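Local coordinates for universal stress protein A-like protein (Arabidopsis thaliana, PDB 2GM3) that binds AMP and belongs to the universal stress protein family, although its cellular role is not established, at residues T6-A11 with F127-S132; V10-S15 with H87-F92; L49-Q54 with E104-T109. All blocks are in the same frame, centred on the assembly; numbering follows the deposited sequence.

How the contacts relate
The chain begins with strand 6-11, which supplies one side of contact 1 and runs on into the loop that ends segment 10-15 of contact 2. After helix 25-39 comes strand 46-54, which opens contact 3. The chain then enters helix 81-99, where residues 87-92 return to 10-15 and close contact 2, and strand 102-109 closes contact 3, so these two loops cross. Strand 127-132 finally closes contact 1, the widest loop, which encloses contact 3 entirely. Contacts 1 and 3 tie four neighbouring strands of the parallel sheet together through the 6-11/46-54 pairing, contact 2 fixes a helix over one face, and all three reach AMP.

Contact 1: residues T6-A11 with F127-S132. With AMP (adenosine monophosphate), chain G.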
loop_
_atom_site.group_PDB
_atom_site.type_symbol
_atom_site.label_atom_id
_atom_site.label_comp_id
_atom_site.label_asym_id
_atom_site.label_seq_id
_atom_site.Cartn_x
_atom_site.Cartn_y
_atom_site.Cartn_z
ATOM N N THR A 6 9.041 0.299 -11.756
ATOM C CA THR A 6 8.108 -0.313 -10.845
ATOM C C THR A 6 6.718 -0.227 -11.431
ATOM O O THR A 6 6.253 0.862 -11.798
ATOM C CB THR A 6 8.201 0.341 -9.485
ATOM O OG1 THR A 6 9.434 -0.054 -8.881
ATOM C CG2 THR A 6 7.059 -0.088 -8.602
ATOM N N LYS A 7 6.060 -1.377 -11.547
ATOM C CA LYS A 7 4.685 -1.396 -12.086
ATOM C C LYS A 7 3.699 -1.182 -10.969
ATOM O O LYS A 7 3.564 -1.993 -10.066
ATOM C CB LYS A 7 4.353 -2.691 -12.852
ATOM C CG LYS A 7 5.321 -3.053 -14.008
ATOM C CD LYS A 7 5.117 -4.514 -14.409
ATOM C CE LYS A 7 6.454 -5.222 -14.697
ATOM N NZ LYS A 7 6.447 -6.665 -14.234
ATOM N N VAL A 8 3.003 -0.068 -11.044
ATOM C CA VAL A 8 2.029 0.297 -10.063
ATOM C C VAL A 8 0.634 0.115 -10.665
ATOM O O VAL A 8 0.227 0.893 -11.539
ATOM C CB VAL A 8 2.224 1.764 -9.690
ATOM C CG1 VAL A 8 1.308 2.153 -8.519
ATOM C CG2 VAL A 8 3.678 2.029 -9.364
HETATM N N MSE A 9 -0.103 -0.891 -10.178
HETATM C CA MSE A 9 -1.500 -1.072 -10.600
HETATM C C MSE A 9 -2.408 -0.188 -9.765
HETATM O O MSE A 9 -2.314 -0.211 -8.541
HETATM C CB MSE A 9 -1.938 -2.518 -10.456
HETATM C CG MSE A 9 -3.311 -2.738 -11.115
HETATM SE SE MSE A 9 -3.740 -4.593 -11.341
HETATM C CE MSE A 9 -5.185 -4.593 -10.278
ATOM N N VAL A 10 -3.256 0.596 -10.419
ATOM C CA VAL A 10 -4.125 1.558 -9.719
ATOM C C VAL A 10 -5.547 1.237 -10.105
ATOM O O VAL A 10 -5.885 1.299 -11.267
ATOM C CB VAL A 10 -3.807 3.002 -10.097
ATOM C CG1 VAL A 10 -4.729 3.944 -9.366
ATOM C CG2 VAL A 10 -2.350 3.359 -9.773
ATOM N N ALA A 11 -6.362 0.863 -9.128
ATOM C CA ALA A 11 -7.708 0.432 -9.362
ATOM C C ALA A 11 -8.579 1.684 -9.318
ATOM O O ALA A 11 -8.656 2.358 -8.283
ATOM C CB ALA A 11 -8.107 -0.557 -8.280
ATOM N N PHE A 127 3.095 -3.457 -7.176
ATOM C CA PHE A 127 2.076 -3.247 -6.194
ATOM C C PHE A 127 0.755 -2.731 -6.718
ATOM O O PHE A 127 0.670 -2.234 -7.842
ATOM C CB PHE A 127 2.580 -2.416 -5.011
ATOM C CG PHE A 127 2.889 -0.970 -5.307
ATOM C CD1 PHE A 127 2.071 0.026 -4.807
ATOM C CD2 PHE A 127 4.053 -0.605 -5.984
ATOM C CE1 PHE A 127 2.376 1.385 -5.020
ATOM C CE2 PHE A 127 4.361 0.714 -6.206
ATOM C CZ PHE A 127 3.527 1.722 -5.724
ATOM N N LEU A 128 -0.263 -2.826 -5.861
ATOM C CA LEU A 128 -1.623 -2.380 -6.148
ATOM C C LEU A 128 -1.956 -1.170 -5.284
ATOM O O LEU A 128 -1.774 -1.200 -4.063
ATOM C CB LEU A 128 -2.586 -3.541 -5.817
ATOM C CG LEU A 128 -4.093 -3.327 -5.837
ATOM C CD1 LEU A 128 -4.527 -2.797 -7.218
ATOM C CD2 LEU A 128 -4.831 -4.572 -5.498
ATOM N N VAL A 129 -2.426 -0.107 -5.910
ATOM C CA VAL A 129 -2.961 1.036 -5.190
ATOM C C VAL A 129 -4.496 1.045 -5.299
ATOM O O VAL A 129 -5.054 0.978 -6.401
ATOM C CB VAL A 129 -2.427 2.355 -5.755
ATOM C CG1 VAL A 129 -3.011 3.519 -5.005
ATOM C CG2 VAL A 129 -0.902 2.415 -5.715
ATOM N N VAL A 130 -5.161 1.108 -4.153
ATOM C CA VAL A 130 -6.583 1.267 -4.105
ATOM C C VAL A 130 -6.841 2.413 -3.173
ATOM O O VAL A 130 -6.115 2.603 -2.182
ATOM C CB VAL A 130 -7.333 -0.031 -3.581
ATOM C CG1 VAL A 130 -7.216 -1.167 -4.612
ATOM C CG2 VAL A 130 -6.771 -0.493 -2.240
ATOM N N GLY A 131 -7.862 3.191 -3.501
ATOM C CA GLY A 131 -8.414 4.154 -2.590
ATOM C C GLY A 131 -9.202 3.361 -1.563
ATOM O O GLY A 131 -9.319 2.143 -1.683
ATOM N N SER A 132 -9.726 4.046 -0.549
ATOM C CA SER A 132 -10.526 3.405 0.458
ATOM C C SER A 132 -11.416 4.440 1.105
ATOM O O SER A 132 -10.978 5.550 1.378
ATOM C CB SER A 132 -9.632 2.754 1.508
ATOM O OG SER A 132 -10.407 2.387 2.645
HETATM P P AMP G . -13.607 0.679 -0.783
HETATM O O1P AMP G . -14.661 0.052 -1.502
HETATM O O2P AMP G . -13.936 2.023 -0.248
HETATM O O3P AMP G . -12.895 -0.117 0.201
HETATM O "O5'" AMP G . -12.436 1.010 -1.811
HETATM C "C5'" AMP G . -12.655 1.929 -2.857
HETATM C "C4'" AMP G . -11.568 1.664 -3.865
HETATM O "O4'" AMP G . -11.730 0.354 -4.508
HETATM C "C3'" AMP G . -11.566 2.657 -4.993
HETATM O "O3'" AMP G . -10.834 3.835 -4.546
HETATM C "C2'" AMP G . -10.784 1.892 -6.050
HETATM O "O2'" AMP G . -9.388 2.056 -5.795
HETATM C "C1'" AMP G . -11.205 0.445 -5.823
HETATM N N9 AMP G . -12.393 0.166 -6.653
HETATM C C8 AMP G . -13.695 0.202 -6.287
HETATM N N7 AMP G . -14.461 -0.113 -7.346
HETATM C C5 AMP G . -13.647 -0.390 -8.372
HETATM C C6 AMP G . -13.825 -0.789 -9.701
HETATM N N6 AMP G . -15.016 -0.983 -10.237
HETATM N N1 AMP G . -12.750 -0.965 -10.459
HETATM C C2 AMP G . -11.524 -0.779 -10.014
HETATM N N3 AMP G . -11.298 -0.408 -8.762
HETATM C C4 AMP G . -12.336 -0.210 -7.926
#
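Val8 and Thr6 take hold of the Phe127 ring from different sides. Val8 CG1 lies over one ring face, 4.0 Å from the centroid, and Val8 CG2 comes within 3.5 Å of Phe127 CE2, while Thr6 CG2 comes in at the ring edge, close to its plane. This follows from the first torsion of Phe127, whose CG sits between the backbone N and the carbonyl carbon (chi1 69°), bringing the ring across to strand 6-11. Packing continues along this face from Val8 CG1 to Val129 CG2 (3.6 Å); at the subunit interface the Phe127 ring also meets Trp33 of the second subunit. On the other face the bent selenomethionine Met9 runs beside Leu128, its CE 3.6 Å from Leu128 CD1, and Ile116 of helix 112-123 covers both.

Between the faces runs a parallel ladder of the central sheet. Its middle is close: Val129 N to Met9 O is 2.6 Å and nearly straight (174°). The Lys7 end is slacker, with Phe127 N to Lys7 O at 3.3 Å, and the Lys7 side chain is partly exposed and leads away from strand 127-132.

Beyond Ala11 N to Val129 O the strands diverge at their C-terminal ends, and the next rung is taken by AMP. Its O2' donates to Ala11 O (2.6 Å) and accepts from Gly131 N (3.0 Å). Gly131 lies so close to the ribose that a CB there would collide with AMP O3'. The backbone ladder and its apolar flanks thus hold the two strands together, while the backbone groups left where they part use the 2'-hydroxyl as both donor and acceptor, a pattern consistent with recognition of a ribonucleotide.

Contact 2: residues V10-S15 with H87-F92. With AMP (adenosine monophosphate), chain G.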
loop_
_atom_site.group_PDB
_atom_site.type_symbol
_atom_site.label_atom_id
_atom_site.label_comp_id
_atom_site.label_asym_id
_atom_site.label_seq_id
_atom_site.Cartn_x
_atom_site.Cartn_y
_atom_site.Cartn_z
ATOM N N VAL A 10 -3.256 0.596 -10.419
ATOM C CA VAL A 10 -4.125 1.558 -9.719
ATOM C C VAL A 10 -5.547 1.237 -10.105
ATOM O O VAL A 10 -5.885 1.299 -11.267
ATOM C CB VAL A 10 -3.807 3.002 -10.097
ATOM C CG1 VAL A 10 -4.729 3.944 -9.366
ATOM C CG2 VAL A 10 -2.350 3.359 -9.773
ATOM N N ALA A 11 -6.362 0.863 -9.128
ATOM C CA ALA A 11 -7.708 0.432 -9.362
ATOM C C ALA A 11 -8.579 1.684 -9.318
ATOM O O ALA A 11 -8.656 2.358 -8.283
ATOM C CB ALA A 11 -8.107 -0.557 -8.280
ATOM N N VAL A 12 -9.235 2.001 -10.433
ATOM C CA VAL A 12 -9.997 3.250 -10.549
ATOM C C VAL A 12 -11.459 2.968 -10.843
ATOM O O VAL A 12 -11.808 2.038 -11.596
ATOM C CB VAL A 12 -9.399 4.217 -11.610
ATOM C CG1 VAL A 12 -7.915 4.559 -11.293
ATOM C CG2 VAL A 12 -9.498 3.663 -12.998
ATOM N N ASN A 13 -12.324 3.751 -10.212
ATOM C CA ASN A 13 -13.751 3.621 -10.432
ATOM C C ASN A 13 -14.431 4.993 -10.499
ATOM O O ASN A 13 -13.804 6.032 -10.215
ATOM C CB ASN A 13 -14.366 2.763 -9.343
ATOM C CG ASN A 13 -14.249 3.394 -7.982
ATOM O OD1 ASN A 13 -13.190 3.933 -7.594
ATOM N ND2 ASN A 13 -15.330 3.332 -7.234
ATOM N N ALA A 14 -15.704 4.971 -10.891
ATOM C CA ALA A 14 -16.477 6.175 -11.112
ATOM C C ALA A 14 -17.094 6.661 -9.807
ATOM O O ALA A 14 -17.377 5.869 -8.944
ATOM C CB ALA A 14 -17.564 5.911 -12.172
ATOM N N SER A 15 -17.313 7.959 -9.676
ATOM C CA SER A 15 -17.990 8.489 -8.511
ATOM C C SER A 15 -19.478 8.244 -8.627
ATOM O O SER A 15 -20.016 8.232 -9.735
ATOM C CB SER A 15 -17.748 9.978 -8.376
ATOM O OG SER A 15 -18.779 10.542 -7.600
ATOM N N HIS A 87 -14.169 6.736 -20.297
ATOM C CA HIS A 87 -13.996 8.148 -19.907
ATOM C C HIS A 87 -13.141 8.236 -18.642
ATOM O O HIS A 87 -12.327 9.122 -18.452
ATOM C CB HIS A 87 -15.346 8.783 -19.558
ATOM C CG HIS A 87 -16.098 9.338 -20.727
ATOM N ND1 HIS A 87 -15.518 10.154 -21.675
ATOM C CD2 HIS A 87 -17.404 9.232 -21.074
ATOM C CE1 HIS A 87 -16.429 10.510 -22.568
ATOM N NE2 HIS A 87 -17.585 9.976 -22.217
ATOM N N LEU A 88 -13.365 7.276 -17.772
ATOM C CA LEU A 88 -12.633 7.153 -16.562
ATOM C C LEU A 88 -11.135 6.914 -16.829
ATOM O O LEU A 88 -10.270 7.616 -16.277
ATOM C CB LEU A 88 -13.224 5.986 -15.791
ATOM C CG LEU A 88 -13.052 5.866 -14.299
ATOM C CD1 LEU A 88 -13.383 7.206 -13.646
ATOM C CD2 LEU A 88 -14.031 4.816 -13.868
ATOM N N LEU A 89 -10.843 5.910 -17.649
ATOM C CA LEU A 89 -9.489 5.596 -18.087
ATOM C C LEU A 89 -8.798 6.774 -18.742
ATOM O O LEU A 89 -7.641 7.043 -18.475
ATOM C CB LEU A 89 -9.553 4.480 -19.114
ATOM C CG LEU A 89 -9.234 3.102 -18.558
ATOM C CD1 LEU A 89 -9.678 2.873 -17.136
ATOM C CD2 LEU A 89 -9.794 2.096 -19.546
ATOM N N GLU A 90 -9.521 7.462 -19.619
ATOM C CA GLU A 90 -8.997 8.610 -20.312
ATOM C C GLU A 90 -8.603 9.755 -19.359
ATOM O O GLU A 90 -7.597 10.448 -19.593
ATOM C CB GLU A 90 -10.005 9.090 -21.356
ATOM C CG GLU A 90 -9.469 10.166 -22.249
ATOM C CD GLU A 90 -10.433 10.589 -23.334
ATOM O OE1 GLU A 90 -11.627 10.219 -23.305
ATOM O OE2 GLU A 90 -9.991 11.316 -24.240
ATOM N N PHE A 91 -9.386 9.954 -18.299
ATOM C CA PHE A 91 -9.018 10.940 -17.280
ATOM C C PHE A 91 -7.641 10.652 -16.674
ATOM O O PHE A 91 -6.813 11.539 -16.625
ATOM C CB PHE A 91 -10.083 11.112 -16.180
ATOM C CG PHE A 91 -9.610 11.955 -15.019
ATOM C CD1 PHE A 91 -9.742 13.347 -15.049
ATOM C CD2 PHE A 91 -9.010 11.353 -13.887
ATOM C CE1 PHE A 91 -9.282 14.142 -13.968
ATOM C CE2 PHE A 91 -8.544 12.137 -12.808
ATOM C CZ PHE A 91 -8.689 13.524 -12.847
ATOM N N PHE A 92 -7.382 9.407 -16.302
ATOM C CA PHE A 92 -6.117 9.054 -15.656
ATOM C C PHE A 92 -4.947 8.955 -16.607
ATOM O O PHE A 92 -3.822 9.262 -16.235
ATOM C CB PHE A 92 -6.255 7.763 -14.841
ATOM C CG PHE A 92 -7.120 7.917 -13.633
ATOM C CD1 PHE A 92 -8.461 7.545 -13.674
ATOM C CD2 PHE A 92 -6.601 8.441 -12.448
ATOM C CE1 PHE A 92 -9.276 7.676 -12.543
ATOM C CE2 PHE A 92 -7.405 8.584 -11.307
ATOM C CZ PHE A 92 -8.747 8.212 -11.350
HETATM P P AMP G . -13.607 0.679 -0.783
HETATM O O1P AMP G . -14.661 0.052 -1.502
HETATM O O2P AMP G . -13.936 2.023 -0.248
HETATM O O3P AMP G . -12.895 -0.117 0.201
HETATM O "O5'" AMP G . -12.436 1.010 -1.811
HETATM C "C5'" AMP G . -12.655 1.929 -2.857
HETATM C "C4'" AMP G . -11.568 1.664 -3.865
HETATM O "O4'" AMP G . -11.730 0.354 -4.508
HETATM C "C3'" AMP G . -11.566 2.657 -4.993
HETATM O "O3'" AMP G . -10.834 3.835 -4.546
HETATM C "C2'" AMP G . -10.784 1.892 -6.050
HETATM O "O2'" AMP G . -9.388 2.056 -5.795
HETATM C "C1'" AMP G . -11.205 0.445 -5.823
HETATM N N9 AMP G . -12.393 0.166 -6.653
HETATM C C8 AMP G . -13.695 0.202 -6.287
HETATM N N7 AMP G . -14.461 -0.113 -7.346
HETATM C C5 AMP G . -13.647 -0.390 -8.372
HETATM C C6 AMP G . -13.825 -0.789 -9.701
HETATM N N6 AMP G . -15.016 -0.983 -10.237
HETATM N N1 AMP G . -12.750 -0.965 -10.459
HETATM C C2 AMP G . -11.524 -0.779 -10.014
HETATM N N3 AMP G . -11.298 -0.408 -8.762
HETATM C C4 AMP G . -12.336 -0.210 -7.926
#
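Val12 sets its CG1 over a face of the Phe92 ring, 3.7 Å from the centroid and 14° off the normal, with CB adding a contact to CE1. Because Val12 CG1 lies anti to the carbonyl carbon (chi1 -57°), this methyl is the one laid on the ring, and Val12 CG2 is left to approach Leu89 CD1. One turn before Phe92, Leu88 packs mainly on backbone: its CD2 is 3.4 Å from Asn13 C and equally near Ala14 N.

Here the first strand of the Rossmann-like HUP fold gives way to the loop at its C-terminal end, with helix 81-99 packed against it. The loop's other side is the nucleotide site. Asn13 CB packs against the adenine, 3.4 Å from AMP C5, and Asn13 OD1 is hydrogen-bonded to Ser24 OG, which fixes the amide beside the purine and ribose.

Further out, the Phe92 face opposite Val12 is covered by Phe91 CD2, 3.7 Å above the ring plane, and Phe31 of helix 25-39 meets the Phe92 ring edge-to-face. The carbonyl of Val12 is held by His52 ND1 from strand 46-54.

Contact 3: residues L49-Q54 with E104-T109; sequences LLLHVQ and EAWIKT. With AMP (adenosine monophosphate), chain G.
The adenine-binding edge of the AMP pocket is carried by residues 49-54 of strand 46-54, which on their other side pair with 104-109 from Leu49 opposite Glu104 to Gln54 opposite Thr109. Val53 grips the base with its backbone: Val53 N donates to AMP N1 (2.9 Å) and Val53 O accepts from AMP N6 (2.8 Å). These groups point to the side where strand 6-11 has already ended, so the purine takes up the backbone groups that a continuation of strand 6-11 would have paired with.

Toward 104-109 five hydrogen bonds form an unbroken parallel ladder, among them Leu50 N to Glu104 O (2.7 Å) and Gln54 N to Lys108 O (2.8 Å). The two strands are joined by a beta-alpha-beta crossover through helix 81-99. Strand 102-109 is the outermost of the chain's sheet on this side.

Trp106 makes the largest single contribution on the face shared with Leu49 and Leu51. A chi1 of 71° places CG in the notch between the two backbone branches and swings the indole over 49-54: Leu50 O lies over one face, 3.6 Å above the plane, Leu49 CB meets the edge at CZ3, and Leu51 CD1 approaches NE1 obliquely at 3.5 Å. Glu119 of helix 112-123 accepts the NE1 hydrogen bond and so fixes the ring's direction. With Trp106 cut back to an alanine, Leu49 CB and Leu51 CD1 are likely to lose the indole they pack on, and the Glu119 carboxylate its N-H partner. Lys108 adds its CG to Leu51 CD1 before its chain turns away.

On the opposite face, Ala105 CB sits against Leu50 CB (3.7 Å), and Ile107 CG1 lies at the edge of the His52 ring. Near the strand ends Ile107 CG2 touches Gln54 OE1, and Thr109 CG2 packs 3.6 Å from Gln54 O.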
loop_
_atom_site.group_PDB
_atom_site.type_symbol
_atom_site.label_atom_id
_atom_site.label_comp_id
_atom_site.label_asym_id
_atom_site.label_seq_id
_atom_site.Cartn_x
_atom_site.Cartn_y
_atom_site.Cartn_z
ATOM N N LEU A 49 -0.381 1.131 -14.148
ATOM C CA LEU A 49 -1.305 0.225 -14.819
ATOM C C LEU A 49 -2.708 0.533 -14.264
ATOM O O LEU A 49 -2.981 0.275 -13.120
ATOM C CB LEU A 49 -0.895 -1.242 -14.597
ATOM C CG LEU A 49 0.535 -1.570 -14.974
ATOM C CD1 LEU A 49 0.908 -2.911 -14.452
ATOM C CD2 LEU A 49 0.728 -1.549 -16.481
ATOM N N LEU A 50 -3.554 1.147 -15.080
ATOM C CA LEU A 50 -4.847 1.608 -14.631
ATOM C C LEU A 50 -5.900 0.588 -14.962
ATOM O O LEU A 50 -6.123 0.286 -16.125
ATOM C CB LEU A 50 -5.191 2.917 -15.302
ATOM C CG LEU A 50 -4.319 4.126 -14.995
ATOM C CD1 LEU A 50 -4.407 5.078 -16.120
ATOM C CD2 LEU A 50 -4.812 4.800 -13.628
ATOM N N LEU A 51 -6.528 0.027 -13.934
ATOM C CA LEU A 51 -7.569 -0.938 -14.159
ATOM C C LEU A 51 -8.926 -0.436 -13.644
ATOM O O LEU A 51 -9.054 -0.026 -12.476
ATOM C CB LEU A 51 -7.197 -2.256 -13.523
ATOM C CG LEU A 51 -8.339 -3.254 -13.360
ATOM C CD1 LEU A 51 -8.747 -3.923 -14.662
ATOM C CD2 LEU A 51 -7.908 -4.303 -12.341
ATOM N N HIS A 52 -9.929 -0.499 -14.526
ATOM C CA HIS A 52 -11.312 -0.270 -14.136
ATOM C C HIS A 52 -12.077 -1.547 -14.251
ATOM O O HIS A 52 -12.049 -2.215 -15.285
ATOM C CB HIS A 52 -11.982 0.775 -15.025
ATOM C CG HIS A 52 -13.431 0.949 -14.725
ATOM N ND1 HIS A 52 -13.883 1.501 -13.545
ATOM C CD2 HIS A 52 -14.537 0.633 -15.443
ATOM C CE1 HIS A 52 -15.205 1.533 -13.552
ATOM N NE2 HIS A 52 -15.626 1.033 -14.701
ATOM N N VAL A 53 -12.787 -1.913 -13.196
ATOM C CA VAL A 53 -13.662 -3.064 -13.311
ATOM C C VAL A 53 -15.090 -2.607 -13.561
ATOM O O VAL A 53 -15.645 -1.839 -12.806
ATOM C CB VAL A 53 -13.530 -4.015 -12.123
ATOM C CG1 VAL A 53 -14.308 -5.316 -12.357
ATOM C CG2 VAL A 53 -12.086 -4.355 -11.946
ATOM N N GLN A 54 -15.660 -3.081 -14.645
ATOM C CA GLN A 54 -17.020 -2.706 -15.047
ATOM C C GLN A 54 -18.041 -3.785 -14.638
ATOM O O GLN A 54 -17.797 -4.989 -14.788
ATOM C CB GLN A 54 -17.007 -2.493 -16.560
ATOM C CG GLN A 54 -18.206 -1.877 -17.170
ATOM C CD GLN A 54 -18.432 -2.385 -18.597
ATOM O OE1 GLN A 54 -17.489 -2.511 -19.391
ATOM N NE2 GLN A 54 -19.687 -2.679 -18.921
ATOM N N GLU A 104 -0.579 2.156 -18.790
ATOM C CA GLU A 104 -1.439 1.283 -19.546
ATOM C C GLU A 104 -2.764 1.258 -18.845
ATOM O O GLU A 104 -2.823 1.134 -17.628
ATOM C CB GLU A 104 -0.864 -0.116 -19.568
ATOM C CG GLU A 104 0.356 -0.201 -20.428
ATOM C CD GLU A 104 0.690 -1.628 -20.847
ATOM O OE1 GLU A 104 0.450 -2.585 -20.074
ATOM O OE2 GLU A 104 1.198 -1.781 -21.964
ATOM N N ALA A 105 -3.844 1.365 -19.596
ATOM C CA ALA A 105 -5.152 1.396 -18.960
ATOM C C ALA A 105 -6.087 0.476 -19.697
ATOM O O ALA A 105 -6.102 0.452 -20.921
ATOM C CB ALA A 105 -5.701 2.813 -18.939
ATOM N N TRP A 106 -6.865 -0.292 -18.940
ATOM C CA TRP A 106 -7.843 -1.173 -19.561
ATOM C C TRP A 106 -8.989 -1.483 -18.620
ATOM O O TRP A 106 -8.960 -1.146 -17.412
ATOM C CB TRP A 106 -7.181 -2.446 -20.040
ATOM C CG TRP A 106 -6.785 -3.310 -18.943
ATOM C CD1 TRP A 106 -7.456 -4.389 -18.482
ATOM C CD2 TRP A 106 -5.625 -3.172 -18.123
ATOM N NE1 TRP A 106 -6.803 -4.926 -17.425
ATOM C CE2 TRP A 106 -5.662 -4.212 -17.186
ATOM C CE3 TRP A 106 -4.547 -2.275 -18.103
ATOM C CZ2 TRP A 106 -4.652 -4.402 -16.215
ATOM C CZ3 TRP A 106 -3.536 -2.468 -17.149
ATOM C CH2 TRP A 106 -3.607 -3.517 -16.209
ATOM N N ILE A 107 -9.989 -2.146 -19.194
ATOM C CA ILE A 107 -11.206 -2.488 -18.504
ATOM C C ILE A 107 -11.357 -3.998 -18.490
ATOM O O ILE A 107 -11.082 -4.657 -19.484
ATOM C CB ILE A 107 -12.398 -1.834 -19.221
ATOM C CG1 ILE A 107 -12.279 -0.306 -19.072
ATOM C CG2 ILE A 107 -13.725 -2.379 -18.651
ATOM C CD1 ILE A 107 -13.276 0.549 -19.843
ATOM N N LYS A 108 -11.750 -4.531 -17.336
ATOM C CA LYS A 108 -12.176 -5.909 -17.207
ATOM C C LYS A 108 -13.596 -5.917 -16.673
ATOM O O LYS A 108 -14.047 -4.931 -16.087
ATOM C CB LYS A 108 -11.224 -6.648 -16.272
ATOM C CG LYS A 108 -9.847 -6.913 -16.877
ATOM C CD LYS A 108 -9.888 -8.035 -17.917
ATOM C CE LYS A 108 -8.540 -8.217 -18.578
ATOM N NZ LYS A 108 -8.632 -9.151 -19.757
ATOM N N THR A 109 -14.313 -7.006 -16.869
ATOM C CA THR A 109 -15.691 -7.098 -16.416
ATOM C C THR A 109 -15.825 -8.100 -15.261
ATOM O O THR A 109 -15.084 -9.085 -15.191
ATOM C CB THR A 109 -16.617 -7.473 -17.628
ATOM O OG1 THR A 109 -16.455 -6.500 -18.671
ATOM C CG2 THR A 109 -18.107 -7.537 -17.242
HETATM P P AMP G . -13.607 0.679 -0.783
HETATM O O1P AMP G . -14.661 0.052 -1.502
HETATM O O2P AMP G . -13.936 2.023 -0.248
HETATM O O3P AMP G . -12.895 -0.117 0.201
HETATM O "O5'" AMP G . -12.436 1.010 -1.811
HETATM C "C5'" AMP G . -12.655 1.929 -2.857
HETATM C "C4'" AMP G . -11.568 1.664 -3.865
HETATM O "O4'" AMP G . -11.730 0.354 -4.508
HETATM C "C3'" AMP G . -11.566 2.657 -4.993
HETATM O "O3'" AMP G . -10.834 3.835 -4.546
HETATM C "C2'" AMP G . -10.784 1.892 -6.050
HETATM O "O2'" AMP G . -9.388 2.056 -5.795
HETATM C "C1'" AMP G . -11.205 0.445 -5.823
HETATM N N9 AMP G . -12.393 0.166 -6.653
HETATM C C8 AMP G . -13.695 0.202 -6.287
HETATM N N7 AMP G . -14.461 -0.113 -7.346
HETATM C C5 AMP G . -13.647 -0.390 -8.372
HETATM C C6 AMP G . -13.825 -0.789 -9.701
HETATM N N6 AMP G . -15.016 -0.983 -10.237
HETATM N N1 AMP G . -12.750 -0.965 -10.459
HETATM C C2 AMP G . -11.524 -0.779 -10.014
HETATM N N3 AMP G . -11.298 -0.408 -8.762
HETATM C C4 AMP G . -12.336 -0.210 -7.926
#